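Local structure of spectinomycin 9-adenylyltransferase (Enterococcus faecalis, 6SXJ) at residues 23-34 and 48-57; 163-173 and 187-195. The protein confers resistance to spectinomycin, but not streptomycin, by transferring AMP from ATP to the 9-hydroxyl of the drug. All blocks are in the same frame, centred on the assembly; numbering follows the deposited sequence.

Interaction 1: 23-34 and 48-57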
loop_
_atom_site.group_PDB
_atom_site.type_symbol
_atom_site.label_atom_id
_atom_site.label_comp_id
_atom_site.label_asym_id
_atom_site.label_seq_id
_atom_site.Cartn_x
_atom_site.Cartn_y
_atom_site.Cartn_z
ATOM N N LEU A 23 -19.212 1.373 11.738
ATOM C CA LEU A 23 -19.481 2.506 10.865
ATOM C C LEU A 23 -20.958 2.629 10.520
ATOM O O LEU A 23 -21.383 3.685 10.033
ATOM C CB LEU A 23 -18.651 2.390 9.590
ATOM C CG LEU A 23 -17.140 2.317 9.806
ATOM C CD1 LEU A 23 -16.430 2.284 8.458
ATOM C CD2 LEU A 23 -16.644 3.490 10.645
ATOM N N LYS A 24 -21.737 1.571 10.754
ATOM C CA LYS A 24 -23.199 1.554 10.590
ATOM C C LYS A 24 -23.543 2.178 9.233
ATOM O O LYS A 24 -22.989 1.752 8.216
ATOM C CB LYS A 24 -23.834 2.221 11.803
ATOM C CG LYS A 24 -23.605 1.483 13.118
ATOM C CD LYS A 24 -23.499 2.455 14.294
ATOM C CE LYS A 24 -22.898 1.793 15.533
ATOM N NZ LYS A 24 -21.931 2.673 16.257
ATOM N N ASN A 25 -24.433 3.169 9.175
ATOM C CA ASN A 25 -24.897 3.700 7.897
ATOM C C ASN A 25 -23.930 4.694 7.265
ATOM O O ASN A 25 -24.211 5.190 6.166
ATOM C CB ASN A 25 -26.261 4.372 8.069
ATOM C CG ASN A 25 -27.394 3.372 8.182
ATOM O OD1 ASN A 25 -28.078 3.311 9.202
ATOM N ND2 ASN A 25 -27.596 2.578 7.133
ATOM N N ASN A 26 -22.812 5.007 7.917
ATOM C CA ASN A 26 -21.798 5.839 7.285
ATOM C C ASN A 26 -20.981 5.080 6.249
ATOM O O ASN A 26 -20.239 5.712 5.490
ATOM C CB ASN A 26 -20.862 6.422 8.347
ATOM C CG ASN A 26 -19.993 7.543 7.807
ATOM O OD1 ASN A 26 -20.345 8.206 6.832
ATOM N ND2 ASN A 26 -18.845 7.753 8.440
ATOM N N LEU A 27 -21.114 3.754 6.187
ATOM C CA LEU A 27 -20.285 2.918 5.328
ATOM C C LEU A 27 -20.934 2.795 3.957
ATOM O O LEU A 27 -22.044 2.264 3.837
ATOM C CB LEU A 27 -20.088 1.536 5.951
ATOM C CG LEU A 27 -19.364 0.483 5.111
ATOM C CD1 LEU A 27 -17.923 0.949 4.857
ATOM C CD2 LEU A 27 -19.381 -0.892 5.783
ATOM N N ILE A 28 -20.240 3.271 2.926
ATOM C CA ILE A 28 -20.737 3.171 1.559
ATOM C C ILE A 28 -20.286 1.877 0.893
ATOM O O ILE A 28 -21.072 1.194 0.230
ATOM C CB ILE A 28 -20.289 4.399 0.742
ATOM C CG1 ILE A 28 -20.848 5.679 1.359
ATOM C CG2 ILE A 28 -20.747 4.260 -0.702
ATOM C CD1 ILE A 28 -20.456 6.926 0.614
ATOM N N GLY A 29 -19.017 1.519 1.036
ATOM C CA GLY A 29 -18.510 0.344 0.361
ATOM C C GLY A 29 -17.236 -0.152 1.012
ATOM O O GLY A 29 -16.465 0.628 1.575
ATOM N N THR A 30 -17.026 -1.459 0.907
ATOM C CA THR A 30 -15.801 -2.103 1.368
ATOM C C THR A 30 -15.201 -2.849 0.187
ATOM O O THR A 30 -15.836 -3.752 -0.366
ATOM C CB THR A 30 -16.072 -3.059 2.532
ATOM O OG1 THR A 30 -16.930 -2.429 3.491
ATOM C CG2 THR A 30 -14.773 -3.432 3.210
ATOM N N TYR A 31 -13.987 -2.468 -0.203
ATOM C CA TYR A 31 -13.324 -3.072 -1.348
ATOM C C TYR A 31 -11.955 -3.585 -0.935
ATOM O O TYR A 31 -11.299 -3.012 -0.064
ATOM C CB TYR A 31 -13.184 -2.068 -2.509
ATOM C CG TYR A 31 -14.467 -1.329 -2.803
ATOM C CD1 TYR A 31 -14.811 -0.196 -2.087
ATOM C CD2 TYR A 31 -15.354 -1.787 -3.772
ATOM C CE1 TYR A 31 -15.990 0.469 -2.329
ATOM C CE2 TYR A 31 -16.538 -1.118 -4.025
ATOM C CZ TYR A 31 -16.851 0.006 -3.301
ATOM O OH TYR A 31 -18.031 0.677 -3.542
ATOM N N MET A 32 -11.530 -4.670 -1.570
ATOM C CA MET A 32 -10.165 -5.153 -1.467
ATOM C C MET A 32 -9.459 -4.931 -2.798
ATOM O O MET A 32 -10.081 -4.952 -3.864
ATOM C CB MET A 32 -10.128 -6.622 -1.068
ATOM C CG MET A 32 -10.985 -6.959 0.130
ATOM S SD MET A 32 -10.448 -8.491 0.962
ATOM C CE MET A 32 -10.525 -9.693 -0.255
ATOM N N PHE A 33 -8.160 -4.677 -2.732
ATOM C CA PHE A 33 -7.371 -4.404 -3.924
ATOM C C PHE A 33 -5.946 -4.893 -3.693
ATOM O O PHE A 33 -5.622 -5.453 -2.641
ATOM C CB PHE A 33 -7.395 -2.911 -4.263
ATOM C CG PHE A 33 -6.702 -2.047 -3.242
ATOM C CD1 PHE A 33 -7.344 -1.691 -2.068
ATOM C CD2 PHE A 33 -5.414 -1.593 -3.458
ATOM C CE1 PHE A 33 -6.721 -0.900 -1.129
ATOM C CE2 PHE A 33 -4.773 -0.788 -2.513
ATOM C CZ PHE A 33 -5.430 -0.441 -1.350
ATOM N N GLY A 34 -5.100 -4.702 -4.694
ATOM C CA GLY A 34 -3.691 -4.991 -4.539
ATOM C C GLY A 34 -3.305 -6.380 -5.004
ATOM O O GLY A 34 -4.040 -7.077 -5.713
ATOM N N ASP A 48 -5.429 -5.933 1.589
ATOM C CA ASP A 48 -5.500 -4.490 1.392
ATOM C C ASP A 48 -6.955 -4.086 1.202
ATOM O O ASP A 48 -7.607 -4.534 0.252
ATOM C CB ASP A 48 -4.675 -4.060 0.179
ATOM C CG ASP A 48 -3.195 -4.367 0.329
ATOM O OD1 ASP A 48 -2.541 -3.717 1.172
ATOM O OD2 ASP A 48 -2.680 -5.244 -0.407
ATOM N N PHE A 49 -7.449 -3.212 2.076
ATOM C CA PHE A 49 -8.839 -2.785 2.044
ATOM C C PHE A 49 -8.928 -1.292 1.765
ATOM O O PHE A 49 -8.225 -0.492 2.397
ATOM C CB PHE A 49 -9.542 -3.093 3.367
ATOM C CG PHE A 49 -9.636 -4.546 3.684
ATOM C CD1 PHE A 49 -8.654 -5.174 4.430
ATOM C CD2 PHE A 49 -10.725 -5.283 3.267
ATOM C CE1 PHE A 49 -8.754 -6.498 4.751
ATOM C CE2 PHE A 49 -10.820 -6.612 3.566
ATOM C CZ PHE A 49 -9.832 -7.229 4.306
ATOM N N LEU A 50 -9.810 -0.924 0.838
ATOM C CA LEU A 50 -10.236 0.455 0.645
ATOM C C LEU A 50 -11.689 0.570 1.082
ATOM O O LEU A 50 -12.542 -0.208 0.629
ATOM C CB LEU A 50 -10.087 0.895 -0.811
ATOM C CG LEU A 50 -10.369 2.371 -1.094
ATOM C CD1 LEU A 50 -9.279 3.230 -0.509
ATOM C CD2 LEU A 50 -10.475 2.592 -2.584
ATOM N N VAL A 51 -11.961 1.516 1.976
ATOM C CA VAL A 51 -13.287 1.718 2.546
ATOM C C VAL A 51 -13.725 3.144 2.253
ATOM O O VAL A 51 -12.939 4.089 2.395
ATOM C CB VAL A 51 -13.294 1.443 4.063
ATOM C CG1 VAL A 51 -14.664 1.744 4.660
ATOM C CG2 VAL A 51 -12.882 0.013 4.351
ATOM N N VAL A 52 -14.978 3.303 1.847
ATOM C CA VAL A 52 -15.529 4.601 1.485
ATOM C C VAL A 52 -16.699 4.906 2.408
ATOM O O VAL A 52 -17.571 4.055 2.618
ATOM C CB VAL A 52 -15.976 4.645 0.014
ATOM C CG1 VAL A 52 -16.510 6.031 -0.331
ATOM C CG2 VAL A 52 -14.820 4.275 -0.899
ATOM N N VAL A 53 -16.725 6.133 2.927
ATOM C CA VAL A 53 -17.715 6.583 3.892
ATOM C C VAL A 53 -18.314 7.891 3.392
ATOM O O VAL A 53 -17.819 8.513 2.453
ATOM C CB VAL A 53 -17.111 6.769 5.299
ATOM C CG1 VAL A 53 -16.688 5.426 5.870
ATOM C CG2 VAL A 53 -15.934 7.739 5.250
ATOM N N SER A 54 -19.404 8.300 4.037
ATOM C CA SER A 54 -20.097 9.521 3.653
ATOM C C SER A 54 -19.563 10.748 4.382
ATOM O O SER A 54 -19.354 11.791 3.754
ATOM C CB SER A 54 -21.597 9.375 3.924
ATOM O OG SER A 54 -22.244 8.705 2.856
ATOM N N GLU A 55 -19.343 10.646 5.687
ATOM C CA GLU A 55 -18.936 11.759 6.530
ATOM C C GLU A 55 -17.734 11.369 7.370
ATOM O O GLU A 55 -17.433 10.179 7.531
ATOM C CB GLU A 55 -20.076 12.201 7.459
ATOM C CG GLU A 55 -21.320 12.689 6.745
ATOM C CD GLU A 55 -22.586 12.157 7.377
ATOM O OE1 GLU A 55 -22.610 12.000 8.618
ATOM O OE2 GLU A 55 -23.555 11.897 6.631
ATOM N N PRO A 56 -17.030 12.350 7.937
ATOM C CA PRO A 56 -15.863 12.039 8.770
ATOM C C PRO A 56 -16.215 11.125 9.934
ATOM O O PRO A 56 -17.376 10.969 10.322
ATOM C CB PRO A 56 -15.400 13.415 9.269
ATOM C CG PRO A 56 -15.901 14.380 8.239
ATOM C CD PRO A 56 -17.207 13.803 7.745
ATOM N N LEU A 57 -15.179 10.508 10.489
ATOM C CA LEU A 57 -15.317 9.627 11.635
ATOM C C LEU A 57 -14.836 10.338 12.891
ATOM O O LEU A 57 -13.791 10.997 12.886
ATOM C CB LEU A 57 -14.518 8.342 11.433
ATOM C CG LEU A 57 -14.678 7.617 10.097
ATOM C CD1 LEU A 57 -14.064 6.235 10.222
ATOM C CD2 LEU A 57 -16.130 7.536 9.684
HETATM O O HOH W 1 -6.006 -7.565 -0.774
#
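Strands 27-33 and 48-53 pair antiparallel, with Y31 and L50 exchanging backbone bonds (L50 N to Y31 O, 2.7 Å), while a classic beta bulge sets two residues, I28 and G29, against V52. The I28 N to V52 O bond is 2.8 Å; the one from G29 N is weak. Past the bulge, the side-chain amide of N26 grips the turn after V53. Its CG lies opposite the backbone N (chi1 -167°), which sends the amide across to 54-55. N26 OD1 accepts E55 N at 2.9 Å, on a lone pair in the carbonyl plane. S54 N reaches the same oxygen from above that plane. N26 ND2 returns a nearly straight bond to E55 O (3.0 Å, 165° at the hydrogen), so the amide is held from both ends.

On one face of the sheet, L27 CD1 presses tightly on V51 CG1 at 3.4 Å. M32 lies alongside F49 and places SD obliquely to the ring, 4.1 Å from the centroid, a Met-aromatic contact. Helix 8-23 covers this face. On the other, D48 CB sits over the centre of the F33 ring in a CH-pi contact, and L50 CB packs near CE1 of that ring. Helix 130-139 packs here. The two strands are neighbours inside the mixed sheet of the nucleotidyltransferase domain, flanked by 85-91 and 142-144.

Interaction 2: 163-173 and 187-195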
loop_
_atom_site.group_PDB
_atom_site.type_symbol
_atom_site.label_atom_id
_atom_site.label_comp_id
_atom_site.label_asym_id
_atom_site.label_seq_id
_atom_site.Cartn_x
_atom_site.Cartn_y
_atom_site.Cartn_z
ATOM N N ARG A 163 1.763 9.968 -12.040
ATOM C CA ARG A 163 3.173 10.241 -12.256
ATOM C C ARG A 163 3.723 11.196 -11.203
ATOM O O ARG A 163 4.770 10.953 -10.592
ATOM C CB ARG A 163 3.343 10.820 -13.651
ATOM C CG ARG A 163 2.976 9.872 -14.800
ATOM C CD ARG A 163 3.820 10.205 -16.055
ATOM N NE ARG A 163 3.723 9.140 -17.039
ATOM C CZ ARG A 163 3.804 9.326 -18.343
ATOM N NH1 ARG A 163 3.983 10.552 -18.809
ATOM N NH2 ARG A 163 3.669 8.299 -19.170
ATOM N N ARG A 164 3.081 12.333 -11.042
ATOM C CA ARG A 164 3.504 13.205 -9.971
ATOM C C ARG A 164 3.613 12.463 -8.656
ATOM O O ARG A 164 4.438 12.827 -7.814
ATOM C CB ARG A 164 2.509 14.339 -9.820
ATOM C CG ARG A 164 2.912 15.424 -8.816
ATOM C CD ARG A 164 2.555 16.862 -9.295
ATOM N NE ARG A 164 1.157 16.967 -9.682
ATOM C CZ ARG A 164 0.241 17.597 -8.962
ATOM N NH1 ARG A 164 0.586 18.192 -7.830
ATOM N NH2 ARG A 164 -1.015 17.625 -9.374
ATOM N N ALA A 165 2.722 11.492 -8.419
ATOM C CA ALA A 165 2.737 10.732 -7.173
ATOM C C ALA A 165 4.000 9.886 -7.059
ATOM O O ALA A 165 4.696 9.920 -6.036
ATOM C CB ALA A 165 1.483 9.856 -7.103
ATOM N N ILE A 166 4.310 9.114 -8.102
ATOM C CA ILE A 166 5.466 8.223 -8.042
ATOM C C ILE A 166 6.755 9.017 -7.862
ATOM O O ILE A 166 7.619 8.651 -7.055
ATOM C CB ILE A 166 5.520 7.340 -9.302
ATOM C CG1 ILE A 166 4.466 6.233 -9.224
ATOM C CG2 ILE A 166 6.921 6.753 -9.477
ATOM C CD1 ILE A 166 4.330 5.423 -10.490
ATOM N N MET A 167 6.915 10.110 -8.612
ATOM C CA MET A 167 8.161 10.863 -8.544
ATOM C C MET A 167 8.358 11.487 -7.169
ATOM O O MET A 167 9.463 11.467 -6.615
ATOM C CB MET A 167 8.172 11.951 -9.612
ATOM C CG MET A 167 7.899 11.485 -11.026
ATOM S SD MET A 167 8.717 9.951 -11.475
ATOM C CE MET A 167 10.435 10.402 -11.374
ATOM N N ASP A 168 7.300 12.054 -6.601
ATOM C CA ASP A 168 7.438 12.682 -5.293
ATOM C C ASP A 168 7.800 11.650 -4.224
ATOM O O ASP A 168 8.598 11.933 -3.323
ATOM C CB ASP A 168 6.149 13.416 -4.927
ATOM C CG ASP A 168 6.009 14.760 -5.621
ATOM O OD1 ASP A 168 6.918 15.119 -6.386
ATOM O OD2 ASP A 168 4.988 15.455 -5.402
ATOM N N SER A 169 7.294 10.423 -4.355
ATOM C CA SER A 169 7.622 9.386 -3.382
ATOM C C SER A 169 9.059 8.907 -3.542
ATOM O O SER A 169 9.753 8.657 -2.548
ATOM C CB SER A 169 6.661 8.211 -3.530
ATOM O OG SER A 169 7.106 7.105 -2.768
ATOM N N SER A 170 9.526 8.782 -4.785
ATOM C CA SER A 170 10.917 8.403 -5.006
ATOM C C SER A 170 11.868 9.438 -4.423
ATOM O O SER A 170 12.947 9.087 -3.929
ATOM C CB SER A 170 11.189 8.236 -6.501
ATOM O OG SER A 170 11.104 9.488 -7.163
ATOM N N GLU A 171 11.485 10.717 -4.470
ATOM C CA GLU A 171 12.393 11.777 -4.046
ATOM C C GLU A 171 12.748 11.646 -2.571
ATOM O O GLU A 171 13.895 11.890 -2.176
ATOM C CB GLU A 171 11.769 13.143 -4.330
ATOM C CG GLU A 171 12.439 13.902 -5.464
ATOM C CD GLU A 171 11.518 14.917 -6.117
ATOM O OE1 GLU A 171 11.792 15.313 -7.271
ATOM O OE2 GLU A 171 10.524 15.324 -5.477
ATOM N N GLU A 172 11.778 11.272 -1.737
ATOM C CA GLU A 172 12.065 11.005 -0.336
ATOM C C GLU A 172 12.569 9.586 -0.121
ATOM O O GLU A 172 13.255 9.330 0.874
ATOM C CB GLU A 172 10.817 11.261 0.510
ATOM C CG GLU A 172 10.575 12.746 0.785
ATOM C CD GLU A 172 9.424 12.982 1.732
ATOM O OE1 GLU A 172 9.022 14.154 1.902
ATOM O OE2 GLU A 172 8.910 11.991 2.292
ATOM N N LEU A 173 12.248 8.670 -1.036
ATOM C CA LEU A 173 12.729 7.295 -0.927
ATOM C C LEU A 173 14.248 7.224 -1.025
ATOM O O LEU A 173 14.896 6.508 -0.252
ATOM C CB LEU A 173 12.095 6.449 -2.025
ATOM C CG LEU A 173 12.047 4.937 -1.860
ATOM C CD1 LEU A 173 10.753 4.401 -2.442
ATOM C CD2 LEU A 173 13.243 4.317 -2.543
ATOM N N THR A 187 10.549 -1.119 -4.377
ATOM C CA THR A 187 9.590 -0.056 -4.656
ATOM C C THR A 187 9.980 0.696 -5.924
ATOM O O THR A 187 9.163 0.871 -6.836
ATOM C CB THR A 187 9.503 0.900 -3.466
ATOM O OG1 THR A 187 9.421 0.152 -2.245
ATOM C CG2 THR A 187 8.273 1.800 -3.595
ATOM N N LEU A 188 11.238 1.138 -6.003
ATOM C CA LEU A 188 11.706 1.814 -7.207
ATOM C C LEU A 188 11.560 0.920 -8.431
ATOM O O LEU A 188 11.189 1.389 -9.512
ATOM C CB LEU A 188 13.162 2.241 -7.035
ATOM C CG LEU A 188 13.455 3.438 -6.127
ATOM C CD1 LEU A 188 14.946 3.511 -5.856
ATOM C CD2 LEU A 188 12.962 4.720 -6.729
ATOM N N CYS A 189 11.859 -0.374 -8.286
ATOM C CA CYS A 189 11.655 -1.301 -9.396
ATOM C C CYS A 189 10.184 -1.356 -9.791
ATOM O O CYS A 189 9.839 -1.250 -10.975
ATOM C CB CYS A 189 12.163 -2.691 -9.020
ATOM S SG CYS A 189 13.956 -2.821 -8.914
ATOM N N ARG A 190 9.298 -1.535 -8.808
ATOM C CA ARG A 190 7.869 -1.394 -9.061
ATOM C C ARG A 190 7.572 -0.038 -9.698
ATOM O O ARG A 190 6.868 0.046 -10.709
ATOM C CB ARG A 190 7.086 -1.563 -7.754
ATOM C CG ARG A 190 5.579 -1.714 -7.933
ATOM C CD ARG A 190 4.829 -1.624 -6.607
ATOM N NE ARG A 190 4.879 -0.290 -6.004
ATOM C CZ ARG A 190 4.220 0.776 -6.458
ATOM N NH1 ARG A 190 3.449 0.684 -7.535
ATOM N NH2 ARG A 190 4.335 1.939 -5.829
ATOM N N MET A 191 8.133 1.029 -9.114
ATOM C CA MET A 191 7.882 2.386 -9.607
ATOM C C MET A 191 8.206 2.513 -11.084
ATOM O O MET A 191 7.499 3.208 -11.830
ATOM C CB MET A 191 8.734 3.383 -8.832
ATOM C CG MET A 191 8.232 3.755 -7.460
ATOM S SD MET A 191 9.162 5.171 -6.884
ATOM C CE MET A 191 8.201 5.714 -5.482
ATOM N N ILE A 192 9.276 1.861 -11.539
ATOM C CA ILE A 192 9.736 2.013 -12.912
ATOM C C ILE A 192 8.774 1.324 -13.873
ATOM O O ILE A 192 8.367 1.888 -14.894
ATOM C CB ILE A 192 11.172 1.476 -13.056
ATOM C CG1 ILE A 192 12.166 2.479 -12.459
ATOM C CG2 ILE A 192 11.484 1.202 -14.517
ATOM C CD1 ILE A 192 13.521 1.890 -12.171
ATOM N N LEU A 193 8.373 0.098 -13.531
ATOM C CA LEU A 193 7.437 -0.632 -14.374
ATOM C C LEU A 193 6.170 0.167 -14.619
ATOM O O LEU A 193 5.807 0.411 -15.773
ATOM C CB LEU A 193 7.116 -1.980 -13.742
ATOM C CG LEU A 193 8.220 -3.019 -13.947
ATOM C CD1 LEU A 193 7.913 -4.334 -13.253
ATOM C CD2 LEU A 193 8.493 -3.236 -15.421
ATOM N N THR A 194 5.523 0.637 -13.543
ATOM C CA THR A 194 4.224 1.273 -13.693
ATOM C C THR A 194 4.322 2.580 -14.474
ATOM O O THR A 194 3.382 2.912 -15.199
ATOM C CB THR A 194 3.564 1.479 -12.331
ATOM O OG1 THR A 194 2.454 2.356 -12.518
ATOM C CG2 THR A 194 4.516 2.047 -11.330
ATOM N N MET A 195 5.457 3.293 -14.421
ATOM C CA MET A 195 5.528 4.530 -15.184
ATOM C C MET A 195 5.720 4.291 -16.665
ATOM O O MET A 195 5.357 5.171 -17.438
ATOM C CB MET A 195 6.645 5.439 -14.712
ATOM C CG MET A 195 6.579 6.794 -15.306
ATOM S SD MET A 195 6.852 8.134 -14.166
ATOM C CE MET A 195 5.328 8.110 -13.307
#
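M191 drives into helix 163-173 as a knob among I166, S169, S170 and L173. The two helix segments run nearly antiparallel (158°), their axes 10.7 Å apart at closest approach. The M191 chain is fully extended beyond CG, which carries the methyl right up to the opposing backbone. M191 CE ends 3.2 Å from S169 OG and also lies close to the carbonyl O of I166. Its SD rests against S170 CB at 3.7 Å. I166 and M191 run past one another head to tail, I166 CG2 beside the sulfur.

The other branch of I166 meets T194 tip to tip, with I166 CD1 only 3.5 Å from T194 CG2, a tight pair. M195 takes a different shape from M191. It bends at chi2 and again at chi3 (-74°) and folds CE onto the base of R163, 3.3 Å from R163 CG. The same bend sets M195 SD 3.7 Å from M167 SD, where M167 comes in roughly perpendicular to M195.

At the far end, L173 reaches over with both branches. L173 CD1 touches T187 CG2, and CD2 lies 3.7 Å from L188 CG. S170 OG turns back to its own helix and bonds M167 O at 2.6 Å, sharing that carbonyl with E171 N. L252 of helix 241-253 touches M167 and S170.

No hydrogen bond or salt bridge joins the two segments. Cohesion therefore comes from the fit of apolar groups, with M191 and M195 giving large shares, and the hydroxyl of S170 is satisfied within its own helix.

Interaction 1 belongs to the nucleotidyltransferase domain and interaction 2 to the C-terminal adenylyltransferase domain. Their centres are 27 Å apart, on opposite sides of the chain's centre, and their nearest atoms are about 9 Å apart, so they do not touch. Helix 130-139 bridges the gap: M133, L134 and A137 meet F33 or L50 of interaction 1, while I132 meets I166 of interaction 2. The two contacts also differ in kind. Backbone bonds and the N26 amide hold 23-34 to 48-57, whereas 163-173 and 187-195 meet without hydrogen bonds, mostly through side-chain packing. A glycerol, probably from the crystallisation liquor, lies about 5 Å from the I28 side chain and does not by itself define the active site.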